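Local coordinates for protein Two-component response regulator, LuxR family (Aurantimonas sp., PDB 3CZ5) that probably acts as a phosphorylation-controlled, DNA-binding transcription regulator of the LuxR family, represented here by its receiver domain, at residues Ile82-Met87 with Ala100-Tyr105; Tyr105-Ser110 with Ala128-Ile133. One frame throughout, in Å; residues are numbered along the deposited sequence.

Both contacts are buried and share strand 104-107 of the parallel sheet in a CheY-like receiver domain, but they use its two sides. Interaction 1 joins it to strand 82-86 near the centre of the chain; interaction 2 joins it to the edge strand 128-129 and the start of helix 131-142. The first is mostly backbone pairing and apolar packing, whereas the second adds a cluster of hydroxyls round a carboxylate to its strand pairing. Tyr105 belongs to both, with Ile84 over one face of its ring in interaction 1 and Ile133 at the ring edge in interaction 2. Thr86 of the first and Lys108 of the second bind the same phosphate ion, probably from the crystallisation liquor.

Interaction 1 (Ile82-Met87 with Ala100-Tyr105); sequences ILIFTM and AGASGY. With PO4 (phosphate ion), chain E.
Ile84 and Tyr105 pair across neighbouring parallel strands, 82-86 and 104-107, joined by helix 91-99 in a beta-alpha-beta unit of the receiver domain. Ile84 N bonds to Gly104 O at 3.0 Å. One step earlier, Ser103 N meets Ile82 O at 2.9 Å. The Tyr105 side chain leaves the sheet on the Ile84 side, its CG anti to the backbone N (chi1 -175°), and this carries the ring along strand 82-86 toward Thr86. From CB, which leads into the ring, the walk reaches CD1, 3.8 Å from Ile84 CB, and then CE1, near Ile84 CG2, which sits over one ring face. CE2, CZ and OH all pass Thr86 CG2, and the hydroxyl at the tip bonds to His88 O beyond the strand. Phe93, Ala94, Ala97 and Phe98 of helix 91-99 also pack against this side chain, so the ring is wedged between helix and sheet. Thr86 and Tyr105 probably correspond to the switch threonine and tyrosine of CheY-like receivers, which are linked to activation there. Thr86 turns its methyl to Tyr105, while its OG1 bonds to His88 N and lies 2.8 Å from O3 of the phosphate ion.

Interaction 2 (Tyr105-Ser110 with Ala128-Ile133); sequences YVTKSS and AMSPDI. With PO4 (phosphate ion), chain E.
Thr107 OG1 and Asp132 CG each lie between their own backbone N and carbonyl carbon (chi1 68° and 50°), which aims the hydroxyl and the carboxylate at one another from opposite directions. They meet at the end of a parallel strand pair, 104-107 beside 128-129, connected by helix 114-122 as the last beta-alpha-beta unit of the sheet. Thr107 OG1 stands 2.7 Å from Asp132 OD1, and Ser110 OG stands 2.8 Å from Asp132 OD2. The very short approach of Thr107 OG1 to Ser110 OG is doubtful in detail. A type I turn from Thr107 to Ser110, closed by Ser110 N on Thr107 O, folds the chain back and brings the serine to the same carboxylate. Ser130, the N-cap residue of helix 131-142, links backbone to cluster: its OG accepts Thr107 N at 3.2 Å and donates to Asp132 OD2 at 2.9 Å. This last bond reaches the carboxylate from above its plane, 35° out of it. Asp132 thus gathers hydroxyls from a strand, a turn and a helix start, and lies in the first turn of the helix, where its charge would probably suit the helix dipole. On the Tyr105 side of the cluster, Ile133 packs crosswise to Tyr105 with CD1 at the ring edge, though the exact place of that CD1 is doubtful. Lys108, in the turn, takes no part in the contact with the helix start; its NZ makes a salt bridge to Asp58, the predicted phosphorylation site, as the lysine of receiver active sites commonly does. Lys108 NZ also bonds to phosphate O2 at 2.7 Å, while Leu59 N and Thr60 N hold the same ion.

Interaction 1 (Ile82-Met87 with Ala100-Tyr105)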
loop_
_atom_site.group_PDB
_atom_site.type_symbol
_atom_site.label_atom_id
_atom_site.label_comp_id
_atom_site.label_asym_id
_atom_site.label_seq_id
_atom_site.Cartn_x
_atom_site.Cartn_y
_atom_site.Cartn_z
ATOM N N ILE A 82 5.639 -2.680 -0.085
ATOM C CA ILE A 82 4.665 -1.592 0.017
ATOM C C ILE A 82 3.370 -1.805 -0.766
ATOM O O ILE A 82 3.421 -2.139 -1.949
ATOM C CB ILE A 82 5.270 -0.231 -0.484
ATOM C CG1 ILE A 82 6.520 0.153 0.321
ATOM C CG2 ILE A 82 4.220 0.894 -0.429
ATOM C CD1 ILE A 82 7.742 -0.334 -0.306
ATOM N N LEU A 83 2.213 -1.570 -0.141
ATOM C CA LEU A 83 0.908 -1.695 -0.812
ATOM C C LEU A 83 0.355 -0.301 -1.019
ATOM O O LEU A 83 0.009 0.372 -0.065
ATOM C CB LEU A 83 -0.033 -2.495 0.054
ATOM C CG LEU A 83 -1.541 -2.432 -0.213
ATOM C CD1 LEU A 83 -1.897 -2.862 -1.567
ATOM C CD2 LEU A 83 -2.341 -3.440 0.599
ATOM N N ILE A 84 0.326 0.213 -2.234
ATOM C CA ILE A 84 -0.367 1.470 -2.403
ATOM C C ILE A 84 -1.858 1.178 -2.286
ATOM O O ILE A 84 -2.357 0.183 -2.915
ATOM C CB ILE A 84 -0.250 2.032 -3.732
ATOM C CG1 ILE A 84 1.183 2.486 -4.044
ATOM C CG2 ILE A 84 -1.220 3.208 -3.727
ATOM C CD1 ILE A 84 2.078 2.746 -2.855
ATOM N N PHE A 85 -2.558 2.002 -1.485
ATOM C CA PHE A 85 -3.999 1.897 -1.210
ATOM C C PHE A 85 -4.561 3.263 -1.463
ATOM O O PHE A 85 -4.170 4.220 -0.800
ATOM C CB PHE A 85 -4.244 1.610 0.226
ATOM C CG PHE A 85 -5.653 1.175 0.537
ATOM C CD1 PHE A 85 -6.453 0.515 -0.426
ATOM C CD2 PHE A 85 -6.189 1.366 1.811
ATOM C CE1 PHE A 85 -7.742 0.091 -0.107
ATOM C CE2 PHE A 85 -7.469 0.961 2.098
ATOM C CZ PHE A 85 -8.217 0.304 1.159
ATOM N N THR A 86 -5.454 3.371 -2.440
ATOM C CA THR A 86 -5.777 4.684 -2.932
ATOM C C THR A 86 -7.194 4.833 -3.544
ATOM O O THR A 86 -7.909 3.910 -3.858
ATOM C CB THR A 86 -4.755 5.059 -3.977
ATOM O OG1 THR A 86 -5.068 6.360 -4.459
ATOM C CG2 THR A 86 -4.838 4.081 -5.104
ATOM N N MET A 87 -7.591 6.060 -3.705
ATOM C CA MET A 87 -8.898 6.363 -4.194
ATOM C C MET A 87 -8.749 6.635 -5.700
ATOM O O MET A 87 -9.708 6.593 -6.482
ATOM C CB MET A 87 -9.318 7.610 -3.439
ATOM C CG MET A 87 -10.694 7.925 -3.587
ATOM S SD MET A 87 -11.714 6.847 -2.585
ATOM C CE MET A 87 -13.006 6.626 -3.763
ATOM N N ALA A 100 8.009 1.556 -9.638
ATOM C CA ALA A 100 8.725 2.053 -8.471
ATOM C C ALA A 100 9.032 1.028 -7.399
ATOM O O ALA A 100 9.739 1.354 -6.464
ATOM C CB ALA A 100 7.998 3.191 -7.821
ATOM N N GLY A 101 8.497 -0.177 -7.452
ATOM C CA GLY A 101 8.733 -1.107 -6.319
ATOM C C GLY A 101 7.546 -1.537 -5.458
ATOM O O GLY A 101 7.675 -2.431 -4.629
ATOM N N ALA A 102 6.384 -0.898 -5.642
ATOM C CA ALA A 102 5.211 -1.262 -4.883
ATOM C C ALA A 102 4.866 -2.677 -5.218
ATOM O O ALA A 102 4.924 -3.081 -6.349
ATOM C CB ALA A 102 4.069 -0.367 -5.208
ATOM N N SER A 103 4.441 -3.468 -4.261
ATOM C CA SER A 103 4.069 -4.816 -4.581
ATOM C C SER A 103 2.581 -4.966 -4.698
ATOM O O SER A 103 2.076 -6.021 -4.893
ATOM C CB SER A 103 4.575 -5.768 -3.533
ATOM O OG SER A 103 5.592 -5.179 -2.811
ATOM N N GLY A 104 1.866 -3.889 -4.567
ATOM C CA GLY A 104 0.396 -4.022 -4.595
ATOM C C GLY A 104 -0.241 -2.677 -4.920
ATOM O O GLY A 104 0.278 -1.638 -4.568
ATOM N N TYR A 105 -1.363 -2.636 -5.618
ATOM C CA TYR A 105 -1.976 -1.316 -5.803
ATOM C C TYR A 105 -3.430 -1.602 -5.726
ATOM O O TYR A 105 -3.960 -2.317 -6.594
ATOM C CB TYR A 105 -1.629 -0.769 -7.146
ATOM C CG TYR A 105 -2.107 0.586 -7.382
ATOM C CD1 TYR A 105 -1.244 1.661 -7.420
ATOM C CD2 TYR A 105 -3.429 0.818 -7.552
ATOM C CE1 TYR A 105 -1.708 2.933 -7.643
ATOM C CE2 TYR A 105 -3.915 2.099 -7.779
ATOM C CZ TYR A 105 -3.056 3.150 -7.831
ATOM O OH TYR A 105 -3.601 4.409 -8.086
HETATM P P PO4 E . -5.434 8.727 -1.590
HETATM O O1 PO4 E . -6.375 9.392 -2.533
HETATM O O2 PO4 E . -6.042 7.766 -0.594
HETATM O O3 PO4 E . -4.323 8.054 -2.344
HETATM O O4 PO4 E . -4.906 10.012 -1.009
#

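Interaction 2 (Tyr105-Ser110 with Ala128-Ile133)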
loop_
_atom_site.group_PDB
_atom_site.type_symbol
_atom_site.label_atom_id
_atom_site.label_comp_id
_atom_site.label_asym_id
_atom_site.label_seq_id
_atom_site.Cartn_x
_atom_site.Cartn_y
_atom_site.Cartn_z
ATOM N N TYR A 105 -1.363 -2.636 -5.618
ATOM C CA TYR A 105 -1.976 -1.316 -5.803
ATOM C C TYR A 105 -3.430 -1.602 -5.726
ATOM O O TYR A 105 -3.960 -2.317 -6.594
ATOM C CB TYR A 105 -1.629 -0.769 -7.146
ATOM C CG TYR A 105 -2.107 0.586 -7.382
ATOM C CD1 TYR A 105 -1.244 1.661 -7.420
ATOM C CD2 TYR A 105 -3.429 0.818 -7.552
ATOM C CE1 TYR A 105 -1.708 2.933 -7.643
ATOM C CE2 TYR A 105 -3.915 2.099 -7.779
ATOM C CZ TYR A 105 -3.056 3.150 -7.831
ATOM O OH TYR A 105 -3.601 4.409 -8.086
ATOM N N VAL A 106 -4.068 -1.109 -4.647
ATOM C CA VAL A 106 -5.471 -1.454 -4.360
ATOM C C VAL A 106 -6.339 -0.202 -4.298
ATOM O O VAL A 106 -5.840 0.828 -3.885
ATOM C CB VAL A 106 -5.552 -2.183 -3.068
ATOM C CG1 VAL A 106 -6.877 -1.981 -2.465
ATOM C CG2 VAL A 106 -5.279 -3.691 -3.317
ATOM N N THR A 107 -7.593 -0.233 -4.750
ATOM C CA THR A 107 -8.387 0.988 -4.721
ATOM C C THR A 107 -9.393 1.043 -3.560
ATOM O O THR A 107 -10.005 0.073 -3.184
ATOM C CB THR A 107 -9.121 1.300 -6.011
ATOM O OG1 THR A 107 -10.160 0.329 -6.249
ATOM C CG2 THR A 107 -8.144 1.338 -7.110
ATOM N N LYS A 108 -9.537 2.227 -2.997
ATOM C CA LYS A 108 -10.299 2.431 -1.808
ATOM C C LYS A 108 -11.803 2.261 -2.001
ATOM O O LYS A 108 -12.515 2.094 -1.024
ATOM C CB LYS A 108 -9.997 3.800 -1.247
ATOM C CG LYS A 108 -8.750 3.794 -0.417
ATOM C CD LYS A 108 -8.433 5.133 0.226
ATOM C CE LYS A 108 -7.428 4.870 1.293
ATOM N NZ LYS A 108 -6.535 5.985 1.352
ATOM N N SER A 109 -12.293 2.283 -3.234
ATOM C CA SER A 109 -13.691 1.980 -3.427
ATOM C C SER A 109 -13.857 0.584 -3.948
ATOM O O SER A 109 -14.884 0.298 -4.569
ATOM C CB SER A 109 -14.326 2.944 -4.413
ATOM O OG SER A 109 -13.423 3.245 -5.482
ATOM N N SER A 110 -12.875 -0.284 -3.722
ATOM C CA SER A 110 -13.077 -1.673 -4.106
ATOM C C SER A 110 -13.822 -2.306 -2.967
ATOM O O SER A 110 -14.122 -1.632 -1.995
ATOM C CB SER A 110 -11.760 -2.403 -4.356
ATOM O OG SER A 110 -10.947 -1.752 -5.350
ATOM N N ALA A 128 -0.313 -7.642 -5.519
ATOM C CA ALA A 128 -1.737 -7.494 -5.268
ATOM C C ALA A 128 -2.311 -6.318 -6.035
ATOM O O ALA A 128 -1.727 -5.218 -6.074
ATOM C CB ALA A 128 -2.040 -7.401 -3.800
ATOM N N MET A 129 -3.474 -6.591 -6.639
ATOM C CA MET A 129 -4.201 -5.708 -7.563
ATOM C C MET A 129 -5.695 -5.890 -7.321
ATOM O O MET A 129 -6.252 -6.938 -7.606
ATOM C CB MET A 129 -3.902 -6.114 -9.021
ATOM C CG MET A 129 -3.175 -5.059 -9.813
ATOM S SD MET A 129 -2.604 -5.612 -11.409
ATOM C CE MET A 129 -1.795 -7.076 -10.867
ATOM N N SER A 130 -6.403 -4.901 -6.825
ATOM C CA SER A 130 -7.819 -5.090 -6.938
ATOM C C SER A 130 -8.296 -5.289 -8.448
ATOM O O SER A 130 -7.591 -4.939 -9.432
ATOM C CB SER A 130 -8.568 -3.990 -6.193
ATOM O OG SER A 130 -8.164 -2.751 -6.667
ATOM N N PRO A 131 -9.487 -5.912 -8.608
ATOM C CA PRO A 131 -10.181 -6.153 -9.853
ATOM C C PRO A 131 -10.229 -4.933 -10.740
ATOM O O PRO A 131 -9.883 -4.982 -11.912
ATOM C CB PRO A 131 -11.582 -6.457 -9.390
ATOM C CG PRO A 131 -11.585 -6.369 -7.959
ATOM C CD PRO A 131 -10.212 -6.575 -7.517
ATOM N N ASP A 132 -10.686 -3.830 -10.205
ATOM C CA ASP A 132 -10.903 -2.694 -11.083
ATOM C C ASP A 132 -9.620 -2.272 -11.768
ATOM O O ASP A 132 -9.620 -1.906 -12.943
ATOM C CB ASP A 132 -11.515 -1.555 -10.309
ATOM C CG ASP A 132 -10.762 -1.259 -9.041
ATOM O OD1 ASP A 132 -10.416 -0.108 -8.946
ATOM O OD2 ASP A 132 -10.536 -2.076 -8.108
ATOM N N ILE A 133 -8.492 -2.394 -11.102
ATOM C CA ILE A 133 -7.252 -1.982 -11.748
ATOM C C ILE A 133 -6.660 -3.048 -12.663
ATOM O O ILE A 133 -6.125 -2.739 -13.750
ATOM C CB ILE A 133 -6.240 -1.535 -10.713
ATOM C CG1 ILE A 133 -6.363 -0.021 -10.509
ATOM C CG2 ILE A 133 -4.827 -1.948 -11.105
ATOM C CD1 ILE A 133 -6.258 0.257 -9.079
HETATM P P PO4 E . -5.434 8.727 -1.590
HETATM O O1 PO4 E . -6.375 9.392 -2.533
HETATM O O2 PO4 E . -6.042 7.766 -0.594
HETATM O O3 PO4 E . -4.323 8.054 -2.344
HETATM O O4 PO4 E . -4.906 10.012 -1.009
#